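Local coordinates for protein Glucanase/chitosanase (Paenibacillus fukuinensis, PDB 4ZY9) that binds chitosan as a CBM32 beta-sandwich module, one part of a longer chitosanase/glucanase that probably hydrolyses polysaccharides, at residues A[10-15]-A[27-33]; A[48-54]-A[113-119]; A[62-68]-A[130-136]; A[69-75]-A[119-124]. The protein carries 1 engineered substitution. All coordinates share one frame; numbering follows the deposited sequence. Where two conformers were deposited one is given.

How the contacts relate
Contacts 2 and 3 each pair two strands, one pair in each sheet of the beta sandwich: contact 2 joins strands 48-54 and 114-122, contact 3 strands 57-67 and 129-136. Their centres lie about 11 Å apart, and Val115, Met117, Val63 and Phe133 meet between them. Contact 1 sits beside both, its centre about 10 Å from that of contact 3. Contact 4, its centre about 20 Å from that of contact 1 across the chain's centre, shares Gly119 with contact 2. Along the chain contact 1 closes first, contacts 2 and 3 interlace, and contact 4 is nested within contact 3, so residues far apart in the sequence meet within one chitosan-binding module.

Contact 1: residues A[10-15]-A[27-33]; sequences ALNKTA and ASRAFDG
Phe31 reaches across to Ala10 and Ala15, and its ring fills the angle between the turn at 10-13 and the start of the strand that follows. Its CB lies 3.7 Å from Ala10 O. From there the first torsion (chi1 -62°) places CG opposite the carbonyl carbon and beside the backbone N, which sets the ring against both alanines. At one corner Phe31 CD1 meets Ala10 CB at 3.8 Å. Farther round the ring, CD2 and CE2 both approach Ala15 CB obliquely, the latter at 3.4 Å. Ala15 CB also rests on Ala27 CB at 3.8 Å. Replacing Phe31 by an alanine would probably leave the methyls of Ala10 and Ala15 without the ring they pack on, opening a gap beside the turn.

The backbone of the same residue supplies the polar tie: Asn12 N donates to Phe31 O at 2.8 Å in a nearly straight bond (173° at the hydrogen). This joins the type II turn from Ala10 to Lys13 directly to the loop. Beside it, Leu11 CD1 packs 3.5 Å from Gly33 CA, where a side chain on the glycine would collide with that methyl. Farther along, a water accepts from Ser28 N and donates to Ala15 O, bridging the two backbones.

The ring also touches Ile50 and Val52 of strand 48-54, and Phe133 of strand 129-136 meets it at about 40° between planes. Phe31 thus packs against side chains of both sheets, beside strand 14-17, while Thr14 bonds to Asn53 and Ala30 to Phe133 through their backbones.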
# COMPACT_ATOMS: atom_id res chain seq x y z
N ALA A 10 3.26 2.20 10.11
CA ALA A 10 2.92 3.15 9.05
C ALA A 10 1.93 4.22 9.45
O ALA A 10 1.61 5.10 8.65
CB ALA A 10 2.35 2.38 7.86
N LEU A 11 1.40 4.11 10.69
CA LEU A 11 0.34 5.08 11.08
C LEU A 11 0.80 6.52 11.04
O LEU A 11 1.80 6.89 11.60
CB LEU A 11 -0.12 4.65 12.50
CG LEU A 11 -1.26 5.50 13.08
CD1 LEU A 11 -2.52 5.25 12.27
CD2 LEU A 11 -1.46 5.26 14.53
N ASN A 12 0.06 7.33 10.36
CA ASN A 12 0.35 8.78 10.33
C ASN A 12 1.61 9.12 9.57
O ASN A 12 2.08 10.23 9.76
CB ASN A 12 0.46 9.35 11.78
CG ASN A 12 -0.82 9.15 12.60
OD1 ASN A 12 -0.75 8.83 13.81
ND2 ASN A 12 -1.99 9.24 11.94
N LYS A 13 2.21 8.19 8.81
CA LYS A 13 3.44 8.44 8.10
C LYS A 13 3.11 9.00 6.72
O LYS A 13 2.00 8.91 6.24
CB LYS A 13 4.20 7.17 7.92
CG LYS A 13 4.70 6.54 9.19
CD LYS A 13 5.64 7.45 9.96
CE LYS A 13 6.46 6.67 10.92
NZ LYS A 13 5.52 6.30 11.96
N THR A 14 4.10 9.64 6.09
CA THR A 14 3.86 10.30 4.77
C THR A 14 3.77 9.23 3.67
O THR A 14 4.57 8.34 3.58
CB THR A 14 5.09 11.20 4.48
OG1 THR A 14 5.30 12.13 5.57
CG2 THR A 14 4.92 11.97 3.17
N ALA A 15 2.78 9.44 2.86
CA ALA A 15 2.49 8.50 1.80
C ALA A 15 2.53 9.15 0.41
O ALA A 15 2.22 10.38 0.32
CB ALA A 15 1.13 7.77 1.97
N ALA A 27 -3.20 9.97 -0.84
CA ALA A 27 -2.48 8.74 -0.38
C ALA A 27 -2.46 8.66 1.13
O ALA A 27 -2.63 7.57 1.68
CB ALA A 27 -1.07 8.77 -0.94
N SER A 28 -2.31 9.79 1.80
CA SER A 28 -2.30 9.83 3.26
C SER A 28 -3.49 9.17 3.90
O SER A 28 -3.42 8.75 5.04
CB SER A 28 -2.14 11.35 3.77
OG SER A 28 -3.36 12.03 3.43
N ARG A 29 -4.63 9.18 3.27
CA ARG A 29 -5.83 8.67 3.88
C ARG A 29 -5.81 7.21 4.12
O ARG A 29 -6.55 6.70 4.97
CB ARG A 29 -7.06 9.01 3.02
CG ARG A 29 -7.25 10.47 2.59
CD ARG A 29 -7.31 11.32 3.73
NE ARG A 29 -7.44 12.73 3.32
CZ ARG A 29 -8.58 13.38 3.06
NH1 ARG A 29 -9.79 12.75 3.04
NH2 ARG A 29 -8.49 14.72 2.80
N ALA A 30 -4.95 6.46 3.41
CA ALA A 30 -4.79 5.00 3.74
C ALA A 30 -4.03 4.81 5.01
O ALA A 30 -4.03 3.68 5.57
CB ALA A 30 -4.12 4.31 2.60
N PHE A 31 -3.37 5.82 5.59
CA PHE A 31 -2.46 5.69 6.73
C PHE A 31 -2.92 6.35 7.94
O PHE A 31 -2.13 6.55 8.88
CB PHE A 31 -1.06 6.13 6.23
CG PHE A 31 -0.56 5.25 5.14
CD1 PHE A 31 0.04 4.09 5.44
CD2 PHE A 31 -0.72 5.62 3.84
CE1 PHE A 31 0.45 3.29 4.40
CE2 PHE A 31 -0.26 4.83 2.80
CZ PHE A 31 0.29 3.63 3.11
N ASP A 32 -4.16 6.77 7.98
CA ASP A 32 -4.67 7.57 9.11
C ASP A 32 -5.33 6.77 10.21
O ASP A 32 -5.82 7.34 11.15
CB ASP A 32 -5.58 8.67 8.61
CG ASP A 32 -6.93 8.18 8.02
OD1 ASP A 32 -7.14 6.96 7.97
OD2 ASP A 32 -7.74 9.07 7.68
N GLY A 33 -5.32 5.47 10.13
CA GLY A 33 -5.83 4.69 11.18
C GLY A 33 -7.34 4.58 11.16
O GLY A 33 -7.88 3.97 12.12
O HOH W 1 -4.75 9.99 11.82
O HOH W 2 -4.62 8.26 13.66
O HOH W 3 -1.23 9.05 7.21
O HOH W 4 -0.59 11.86 0.46

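Contact 2: residues A[48-54]-A[113-119]; sequences QWIYVNL and KYVRMHG. Engineered in segment 113-119: Met117 (natural residue Val).
Ile50 and Met117 exchange backbone hydrogen bonds in both directions, as do Gln48 with Gly119 and Val52 with Val115; a seventh bond, Leu54 N to Lys113 O at 2.8 Å, closes the row. CA-H groups such as that of Trp49, its CA 3.1 Å from Met117 O, add weaker contacts.

Charge and aromatic interactions occupy the face bearing Trp49, Tyr51, Arg116 and His118. The Arg116 chain bends at its third torsion (chi3 72°), bringing NH1 over one face of the Trp49 indole, toward its rim; CZ stands 5.0 Å from the centroid of the five-membered ring, a cation-pi contact. His118 CD2 lies over the centre of the guanidinium, 3.7 Å above its plane, and the His118 ring meets the indole rim to rim. Arg116 is held further by Gln78 and by a second cation-pi partner, Trp89. With an alanine in place of Trp49, Arg116 would probably lose one of its aromatic partners and its guanidinium would be freer to turn.

Side by side on this face, Tyr114 CE1 touches Asn53 CG at 3.5 Å, while a water accepts from both Asn53 ND2 and Lys113 NZ; Lys113 NZ also bonds to Ser83, and Asn53 OD1 to Gly55.

Aliphatic contacts belong to the other face. Ile50 CG2 meets CB of the engineered Met117, a selenomethionine, at 4.1 Å, and Leu54 CD1 reaches Val115 CG2 at 4.2 Å. Strands 57-67 and 129-136 cover this side, giving the two-faced antiparallel pair of a CBM32 beta sandwich, with a classic beta bulge where Lys113 and Tyr114 both face Ser80.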
# COMPACT_ATOMS: atom_id res chain seq x y z
N GLN A 48 -1.36 1.23 -10.88
CA GLN A 48 -1.35 2.24 -9.85
C GLN A 48 -0.61 1.77 -8.65
O GLN A 48 -0.48 0.56 -8.45
CB GLN A 48 -2.76 2.70 -9.44
CG GLN A 48 -3.58 3.18 -10.59
CD GLN A 48 -3.17 4.52 -11.21
OE1 GLN A 48 -3.60 4.80 -12.40
NE2 GLN A 48 -2.56 5.37 -10.50
N TRP A 49 -0.15 2.61 -7.81
CA TRP A 49 0.68 2.22 -6.61
C TRP A 49 0.55 3.22 -5.53
O TRP A 49 0.23 4.42 -5.78
CB TRP A 49 2.14 1.91 -7.02
CG TRP A 49 2.86 3.03 -7.71
CD1 TRP A 49 3.08 3.12 -9.06
CD2 TRP A 49 3.36 4.23 -7.13
NE1 TRP A 49 3.72 4.26 -9.37
CE2 TRP A 49 3.97 4.98 -8.23
CE3 TRP A 49 3.45 4.72 -5.87
CZ2 TRP A 49 4.56 6.24 -8.04
CZ3 TRP A 49 4.02 6.06 -5.71
CH2 TRP A 49 4.57 6.73 -6.77
N ILE A 50 0.88 2.81 -4.31
CA ILE A 50 0.96 3.66 -3.18
C ILE A 50 2.05 3.17 -2.29
O ILE A 50 2.14 1.94 -2.07
CB ILE A 50 -0.41 3.75 -2.44
CG1 ILE A 50 -0.34 4.70 -1.23
CG2 ILE A 50 -0.94 2.37 -2.06
CD1 ILE A 50 -1.69 5.10 -0.78
N TYR A 51 2.88 4.03 -1.74
CA TYR A 51 3.86 3.63 -0.77
C TYR A 51 3.86 4.55 0.41
O TYR A 51 3.35 5.71 0.36
CB TYR A 51 5.33 3.49 -1.30
CG TYR A 51 6.03 4.74 -1.75
CD1 TYR A 51 6.57 5.65 -0.85
CD2 TYR A 51 6.22 5.01 -3.06
CE1 TYR A 51 7.29 6.76 -1.30
CE2 TYR A 51 6.95 6.13 -3.51
CZ TYR A 51 7.44 6.95 -2.59
OH TYR A 51 8.19 8.06 -3.05
N VAL A 52 4.38 4.08 1.53
CA VAL A 52 4.58 4.81 2.78
C VAL A 52 6.04 4.90 3.09
O VAL A 52 6.79 3.97 2.90
CB VAL A 52 3.77 4.20 3.94
CG1 VAL A 52 4.15 2.79 4.24
CG2 VAL A 52 3.78 5.09 5.14
N ASN A 53 6.45 6.10 3.62
CA ASN A 53 7.78 6.35 4.16
C ASN A 53 7.70 6.12 5.63
O ASN A 53 7.05 6.94 6.35
CB ASN A 53 8.15 7.80 3.79
CG ASN A 53 9.53 8.18 4.29
OD1 ASN A 53 10.09 7.55 5.14
ND2 ASN A 53 10.05 9.29 3.78
N LEU A 54 8.27 5.07 6.13
CA LEU A 54 8.27 4.80 7.56
C LEU A 54 9.08 5.76 8.42
O LEU A 54 9.01 5.71 9.66
CB LEU A 54 8.68 3.34 7.79
CG LEU A 54 7.91 2.25 7.11
CD1 LEU A 54 8.51 0.95 7.38
CD2 LEU A 54 6.43 2.31 7.51
N LYS A 113 12.67 1.27 4.54
CA LYS A 113 12.19 2.61 4.80
C LYS A 113 10.88 2.84 4.07
O LYS A 113 10.04 3.66 4.54
CB LYS A 113 13.23 3.65 4.40
CG LYS A 113 12.81 5.07 4.70
CD LYS A 113 13.89 6.07 4.41
CE LYS A 113 13.40 7.47 4.62
NZ LYS A 113 14.42 8.50 4.29
N TYR A 114 10.65 2.20 2.96
CA TYR A 114 9.44 2.36 2.16
C TYR A 114 8.75 1.06 1.86
O TYR A 114 9.46 0.07 1.57
CB TYR A 114 9.74 3.08 0.83
CG TYR A 114 10.50 4.36 0.93
CD1 TYR A 114 9.89 5.57 1.17
CD2 TYR A 114 11.89 4.36 0.86
CE1 TYR A 114 10.59 6.78 1.24
CE2 TYR A 114 12.63 5.58 0.96
CZ TYR A 114 11.95 6.72 1.10
OH TYR A 114 12.69 7.90 1.26
N VAL A 115 7.43 1.05 1.90
CA VAL A 115 6.67 -0.18 1.65
C VAL A 115 5.58 0.19 0.63
O VAL A 115 4.87 1.20 0.87
CB VAL A 115 6.06 -0.74 2.94
CG1 VAL A 115 5.29 -2.03 2.63
CG2 VAL A 115 7.14 -0.97 3.95
N ARG A 116 5.49 -0.52 -0.47
CA ARG A 116 4.64 -0.21 -1.57
C ARG A 116 3.65 -1.31 -1.88
O ARG A 116 4.04 -2.49 -1.88
CB ARG A 116 5.48 0.03 -2.83
CG ARG A 116 4.73 0.56 -4.05
CD ARG A 116 5.54 1.26 -5.13
NE ARG A 116 6.38 0.32 -5.89
CZ ARG A 116 6.85 0.57 -7.13
NH1 ARG A 116 6.61 1.74 -7.68
NH2 ARG A 116 7.50 -0.36 -7.76
N MSE A 117 2.46 -0.93 -2.21
CA MSE A 117 1.47 -1.81 -2.90
C MSE A 117 1.46 -1.37 -4.34
O MSE A 117 1.17 -0.17 -4.62
CB MSE A 117 0.11 -1.62 -2.30
CG MSE A 117 -0.95 -2.62 -2.75
SE MSE A 117 -1.53 -2.42 -4.67
CE MSE A 117 -2.21 -0.61 -4.63
N HIS A 118 1.91 -2.19 -5.26
CA HIS A 118 1.93 -1.90 -6.69
C HIS A 118 0.91 -2.79 -7.38
O HIS A 118 1.02 -4.00 -7.32
CB HIS A 118 3.35 -2.11 -7.27
CG HIS A 118 3.50 -1.69 -8.66
ND1 HIS A 118 3.13 -2.47 -9.70
CD2 HIS A 118 3.88 -0.50 -9.17
CE1 HIS A 118 3.30 -1.79 -10.84
NE2 HIS A 118 3.74 -0.60 -10.53
N GLY A 119 -0.06 -2.21 -7.99
CA GLY A 119 -1.15 -2.91 -8.54
C GLY A 119 -1.18 -2.86 -10.03
O GLY A 119 -1.02 -1.77 -10.65
O HOH W 5 12.60 10.60 4.58

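Contact 3: residues A[62-68]-A[130-136]; sequences RVKLNWE and LWEFEVY
Leu65 and Phe133 pack together on the core face of an antiparallel strand pair, part of the second sheet of this beta sandwich. Here the fit is close. Leu65 CD2 stands over one face of the Phe133 ring, 3.8 Å from its centroid, in a CH-pi contact. A second follows toward the strand end, where Leu130 CD2 lies 3.6 Å from the centroid of the Trp67 six-membered ring. The Trp67 nitrogen NE1 is taken by Asp103, and the engineered Met117 from the facing sheet joins this apolar layer.

At the strand end, outside the core layer, Trp131 and Glu132 both face Asn66, a classic beta bulge, and Trp131 N donates to Asn66 O at 2.9 Å. Beyond it, Glu68 CB rests on one face of the Trp131 indole.

The opposite face is polar and hydrated. Asn66 ND2 donates to the anti lone pair of Glu132 OE1 at 3.0 Å, nearly straight and in the amide plane. Arg62, extended from CG to NE, lays its guanidinium flat on Tyr136, planes 11° and centres 4.1 Å apart; Asp104 holds its NE in a salt bridge. Lys64 and Glu134 run side by side, yet NZ stays 4.3 Å from OE1, beyond a salt bridge, and two waters link the charges instead. That same Glu134 oxygen also receives the Tyr136 hydroxyl, whose OH donates to OE1 at 2.6 Å from well above the carboxylate plane, 49° out of it.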
# COMPACT_ATOMS: atom_id res chain seq x y z
N ARG A 62 5.15 -7.76 7.74
CA ARG A 62 3.72 -7.98 7.53
C ARG A 62 3.07 -6.71 6.98
O ARG A 62 3.43 -5.60 7.44
CB ARG A 62 3.07 -8.47 8.80
CG ARG A 62 1.62 -8.42 8.83
CD ARG A 62 0.95 -8.78 10.20
NE ARG A 62 -0.49 -8.62 10.22
CZ ARG A 62 -1.15 -8.07 11.24
NH1 ARG A 62 -0.57 -7.75 12.37
NH2 ARG A 62 -2.48 -7.90 11.12
N VAL A 63 2.14 -6.88 6.08
CA VAL A 63 1.33 -5.76 5.59
C VAL A 63 -0.10 -6.18 5.62
O VAL A 63 -0.47 -7.31 5.21
CB VAL A 63 1.67 -5.41 4.12
CG1 VAL A 63 0.69 -4.45 3.48
CG2 VAL A 63 3.02 -4.75 4.04
N LYS A 64 -0.97 -5.30 6.14
CA LYS A 64 -2.43 -5.51 6.08
C LYS A 64 -3.07 -4.44 5.23
O LYS A 64 -2.85 -3.20 5.43
CB LYS A 64 -3.02 -5.54 7.48
CG LYS A 64 -4.49 -5.89 7.45
CD LYS A 64 -5.08 -5.85 8.93
CE LYS A 64 -6.58 -5.67 9.01
NZ LYS A 64 -7.30 -5.22 10.23
N LEU A 65 -3.85 -4.84 4.27
CA LEU A 65 -4.63 -3.97 3.37
C LEU A 65 -6.11 -4.09 3.62
O LEU A 65 -6.64 -5.26 3.66
CB LEU A 65 -4.36 -4.28 1.96
CG LEU A 65 -2.87 -4.26 1.52
CD1 LEU A 65 -2.71 -4.69 0.09
CD2 LEU A 65 -2.26 -2.88 1.67
N ASN A 66 -6.82 -3.01 3.81
CA ASN A 66 -8.26 -3.01 3.87
C ASN A 66 -8.80 -2.31 2.66
O ASN A 66 -8.77 -1.06 2.57
CB ASN A 66 -8.72 -2.34 5.14
CG ASN A 66 -10.26 -2.25 5.24
OD1 ASN A 66 -10.96 -2.78 4.47
ND2 ASN A 66 -10.70 -1.65 6.36
N TRP A 67 -9.15 -3.08 1.65
CA TRP A 67 -9.64 -2.55 0.39
C TRP A 67 -10.98 -1.98 0.37
O TRP A 67 -11.89 -2.56 1.03
CB TRP A 67 -9.58 -3.67 -0.65
CG TRP A 67 -8.22 -4.21 -1.03
CD1 TRP A 67 -7.66 -5.33 -0.64
CD2 TRP A 67 -7.32 -3.62 -1.98
NE1 TRP A 67 -6.44 -5.49 -1.21
CE2 TRP A 67 -6.20 -4.41 -2.01
CE3 TRP A 67 -7.27 -2.41 -2.73
CZ2 TRP A 67 -5.12 -4.14 -2.88
CZ3 TRP A 67 -6.24 -2.19 -3.57
CH2 TRP A 67 -5.16 -2.99 -3.61
N GLU A 68 -11.20 -0.91 -0.38
CA GLU A 68 -12.52 -0.55 -0.76
C GLU A 68 -12.98 -1.48 -1.93
O GLU A 68 -12.24 -2.31 -2.37
CB GLU A 68 -12.51 0.96 -1.06
CG GLU A 68 -13.89 1.67 -1.34
CD GLU A 68 -14.23 1.79 -2.78
OE1 GLU A 68 -13.44 1.56 -3.70
OE2 GLU A 68 -15.44 2.13 -3.02
N LEU A 130 -7.87 2.02 -1.12
CA LEU A 130 -7.55 1.45 0.17
C LEU A 130 -8.06 2.33 1.29
O LEU A 130 -7.62 3.49 1.37
CB LEU A 130 -6.07 1.26 0.34
CG LEU A 130 -5.43 0.14 -0.46
CD1 LEU A 130 -3.96 0.30 -0.63
CD2 LEU A 130 -5.78 -1.25 0.13
N TRP A 131 -8.89 1.78 2.20
CA TRP A 131 -9.18 2.41 3.44
C TRP A 131 -7.99 2.53 4.34
O TRP A 131 -7.80 3.55 5.02
CB TRP A 131 -10.35 1.64 4.20
CG TRP A 131 -11.62 1.44 3.48
CD1 TRP A 131 -12.05 0.25 3.03
CD2 TRP A 131 -12.65 2.43 3.20
NE1 TRP A 131 -13.29 0.43 2.46
CE2 TRP A 131 -13.64 1.76 2.49
CE3 TRP A 131 -12.78 3.81 3.42
CZ2 TRP A 131 -14.82 2.43 2.12
CZ3 TRP A 131 -13.94 4.41 2.97
CH2 TRP A 131 -14.88 3.72 2.28
N GLU A 132 -7.26 1.41 4.45
CA GLU A 132 -6.23 1.30 5.38
C GLU A 132 -5.07 0.44 4.81
O GLU A 132 -5.31 -0.55 4.12
CB GLU A 132 -6.63 0.70 6.73
CG GLU A 132 -7.76 1.47 7.38
CD GLU A 132 -8.38 0.77 8.62
OE1 GLU A 132 -9.09 -0.21 8.41
OE2 GLU A 132 -8.09 1.19 9.71
N PHE A 133 -3.83 0.82 5.10
CA PHE A 133 -2.61 0.07 4.75
C PHE A 133 -1.72 0.14 5.97
O PHE A 133 -1.31 1.26 6.35
CB PHE A 133 -2.01 0.81 3.52
CG PHE A 133 -0.82 0.22 2.86
CD1 PHE A 133 0.16 -0.57 3.52
CD2 PHE A 133 -0.50 0.60 1.54
CE1 PHE A 133 1.34 -0.96 2.87
CE2 PHE A 133 0.69 0.22 0.95
CZ PHE A 133 1.60 -0.58 1.59
N GLU A 134 -1.54 -1.01 6.59
CA GLU A 134 -0.75 -1.10 7.86
C GLU A 134 0.50 -1.89 7.58
O GLU A 134 0.46 -2.80 6.78
CB GLU A 134 -1.59 -1.76 8.91
CG GLU A 134 -2.95 -1.07 9.17
CD GLU A 134 -3.97 -1.80 10.00
OE1 GLU A 134 -3.69 -2.90 10.43
OE2 GLU A 134 -5.13 -1.27 10.13
N VAL A 135 1.53 -1.62 8.34
CA VAL A 135 2.82 -2.28 8.23
C VAL A 135 3.31 -2.67 9.60
O VAL A 135 3.28 -1.89 10.54
CB VAL A 135 3.86 -1.30 7.54
CG1 VAL A 135 5.21 -2.00 7.44
CG2 VAL A 135 3.44 -0.91 6.20
N TYR A 136 3.75 -3.92 9.75
CA TYR A 136 4.21 -4.44 11.02
C TYR A 136 5.56 -5.09 10.89
O TYR A 136 5.96 -5.50 9.80
CB TYR A 136 3.22 -5.49 11.64
CG TYR A 136 1.80 -4.96 11.73
CD1 TYR A 136 0.85 -4.96 10.70
CD2 TYR A 136 1.36 -4.41 12.97
CE1 TYR A 136 -0.40 -4.42 10.92
CE2 TYR A 136 0.10 -3.91 13.13
CZ TYR A 136 -0.68 -3.92 12.10
OH TYR A 136 -1.96 -3.32 12.37
O HOH W 6 -5.42 -4.22 12.09
O HOH W 7 -7.38 -2.22 9.25

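Contact 4: residues A[69-75]-A[119-124]; sequences AAYASSY and GTVRGT
The Tyr71 ring has Gly123 against one face: CA sits 4.0 Å from the ring centroid, 24° off its normal, a CH-pi contact displaced toward the rim where CE2 and CZ lie. A side chain at Gly123 would run into CE2, so the absence of one lets the ring lie down on the backbone. Tyr71 CG takes the crowded position between its backbone N and carbonyl carbon (chi1 68°), which brings the ring over Gly123.

Beneath, Gly123 N donates to Tyr71 O at 2.8 Å, and a water donating to the same oxygen accepts from Thr124 OG1, which is also bonded to Tyr126 N. Farther on, Val121 O receives Ser74 N at 3.1 Å and, weakly, Ser73 N, while Ser74 O takes Thr120 N at 3.0 Å and, weakly, Val121 N; two classic bulges thus follow one another. Beside them Val121 spreads over the serines, CG1 3.4 Å from Ser73 OG and CG2 3.6 Å from Ser74 CB.

Arg122 turns from this seam to a salt bridge with Asp46. Ala72 rests on Trp67 and Tyr75 on Leu65, both of strand 57-67, so the seam joins the loop before strand 75-80 to the end of strand 114-122.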
# COMPACT_ATOMS: atom_id res chain seq x y z
N ALA A 69 -14.21 -1.25 -2.40
CA ALA A 69 -14.74 -2.11 -3.47
C ALA A 69 -13.75 -2.18 -4.61
O ALA A 69 -13.70 -3.16 -5.34
CB ALA A 69 -16.08 -1.58 -3.94
N ALA A 70 -13.06 -1.08 -4.91
CA ALA A 70 -12.16 -1.01 -6.06
C ALA A 70 -10.82 -1.65 -5.71
O ALA A 70 -9.78 -0.90 -5.41
CB ALA A 70 -12.06 0.42 -6.51
N TYR A 71 -10.80 -2.97 -5.61
CA TYR A 71 -9.60 -3.67 -5.19
C TYR A 71 -8.68 -4.09 -6.37
O TYR A 71 -9.12 -4.10 -7.53
CB TYR A 71 -9.99 -4.90 -4.34
CG TYR A 71 -10.71 -6.02 -5.14
CD1 TYR A 71 -12.07 -5.99 -5.28
CD2 TYR A 71 -10.03 -7.01 -5.78
CE1 TYR A 71 -12.74 -6.95 -6.02
CE2 TYR A 71 -10.70 -7.97 -6.52
CZ TYR A 71 -12.04 -7.93 -6.60
OH TYR A 71 -12.70 -8.95 -7.30
N ALA A 72 -7.44 -4.50 -6.03
CA ALA A 72 -6.54 -5.02 -7.06
C ALA A 72 -6.60 -6.52 -7.04
O ALA A 72 -6.51 -7.12 -5.96
CB ALA A 72 -5.13 -4.66 -6.75
N SER A 73 -6.83 -7.16 -8.19
CA SER A 73 -6.71 -8.58 -8.30
C SER A 73 -5.29 -9.02 -8.62
O SER A 73 -4.96 -10.16 -8.27
CB SER A 73 -7.71 -9.14 -9.30
OG SER A 73 -7.47 -8.69 -10.60
N SER A 74 -4.48 -8.17 -9.28
CA SER A 74 -3.09 -8.44 -9.38
C SER A 74 -2.34 -7.35 -8.68
O SER A 74 -2.55 -6.19 -9.11
CB SER A 74 -2.55 -8.61 -10.84
OG SER A 74 -3.09 -9.77 -11.45
N TYR A 75 -1.52 -7.65 -7.72
CA TYR A 75 -0.63 -6.64 -7.06
C TYR A 75 0.50 -7.31 -6.46
O TYR A 75 0.51 -8.57 -6.23
CB TYR A 75 -1.37 -5.81 -6.07
CG TYR A 75 -1.85 -6.59 -4.83
CD1 TYR A 75 -1.06 -6.55 -3.69
CD2 TYR A 75 -3.10 -7.16 -4.76
CE1 TYR A 75 -1.47 -7.25 -2.54
CE2 TYR A 75 -3.55 -7.75 -3.57
CZ TYR A 75 -2.69 -7.73 -2.49
OH TYR A 75 -3.05 -8.33 -1.28
N GLY A 119 -0.06 -2.21 -7.99
CA GLY A 119 -1.15 -2.91 -8.54
C GLY A 119 -1.18 -2.86 -10.03
O GLY A 119 -1.02 -1.77 -10.65
N THR A 120 -1.43 -3.98 -10.72
CA THR A 120 -1.46 -4.07 -12.16
C THR A 120 -2.75 -4.49 -12.79
O THR A 120 -2.94 -4.22 -14.01
CB THR A 120 -0.29 -4.94 -12.71
OG1 THR A 120 -0.50 -6.24 -12.20
CG2 THR A 120 1.08 -4.41 -12.33
N VAL A 121 -3.63 -5.16 -12.09
CA VAL A 121 -4.93 -5.57 -12.60
C VAL A 121 -5.99 -5.21 -11.52
O VAL A 121 -5.81 -5.59 -10.34
CB VAL A 121 -5.09 -7.06 -12.98
CG1 VAL A 121 -6.45 -7.35 -13.56
CG2 VAL A 121 -3.95 -7.50 -13.97
N ARG A 122 -7.03 -4.53 -11.92
CA ARG A 122 -8.12 -4.22 -11.11
C ARG A 122 -9.22 -5.25 -11.10
O ARG A 122 -9.51 -5.91 -12.11
CB ARG A 122 -8.78 -2.90 -11.57
CG ARG A 122 -7.91 -1.67 -11.31
CD ARG A 122 -8.38 -0.43 -12.12
NE ARG A 122 -7.98 -0.57 -13.53
CZ ARG A 122 -8.75 -0.37 -14.58
NH1 ARG A 122 -9.99 0.09 -14.45
NH2 ARG A 122 -8.21 -0.63 -15.78
N GLY A 123 -9.85 -5.39 -9.95
CA GLY A 123 -11.02 -6.25 -9.82
C GLY A 123 -12.30 -5.61 -10.30
O GLY A 123 -13.40 -6.40 -10.34
N THR A 124 -12.31 -4.34 -10.56
CA THR A 124 -13.48 -3.57 -11.01
C THR A 124 -13.03 -2.72 -12.18
O THR A 124 -11.90 -2.56 -12.46
CB THR A 124 -14.03 -2.66 -9.90
OG1 THR A 124 -13.18 -1.51 -9.76
CG2 THR A 124 -14.23 -3.42 -8.57
O HOH W 8 -10.68 -2.09 -8.85
O HOH W 9 -9.85 -9.25 -11.91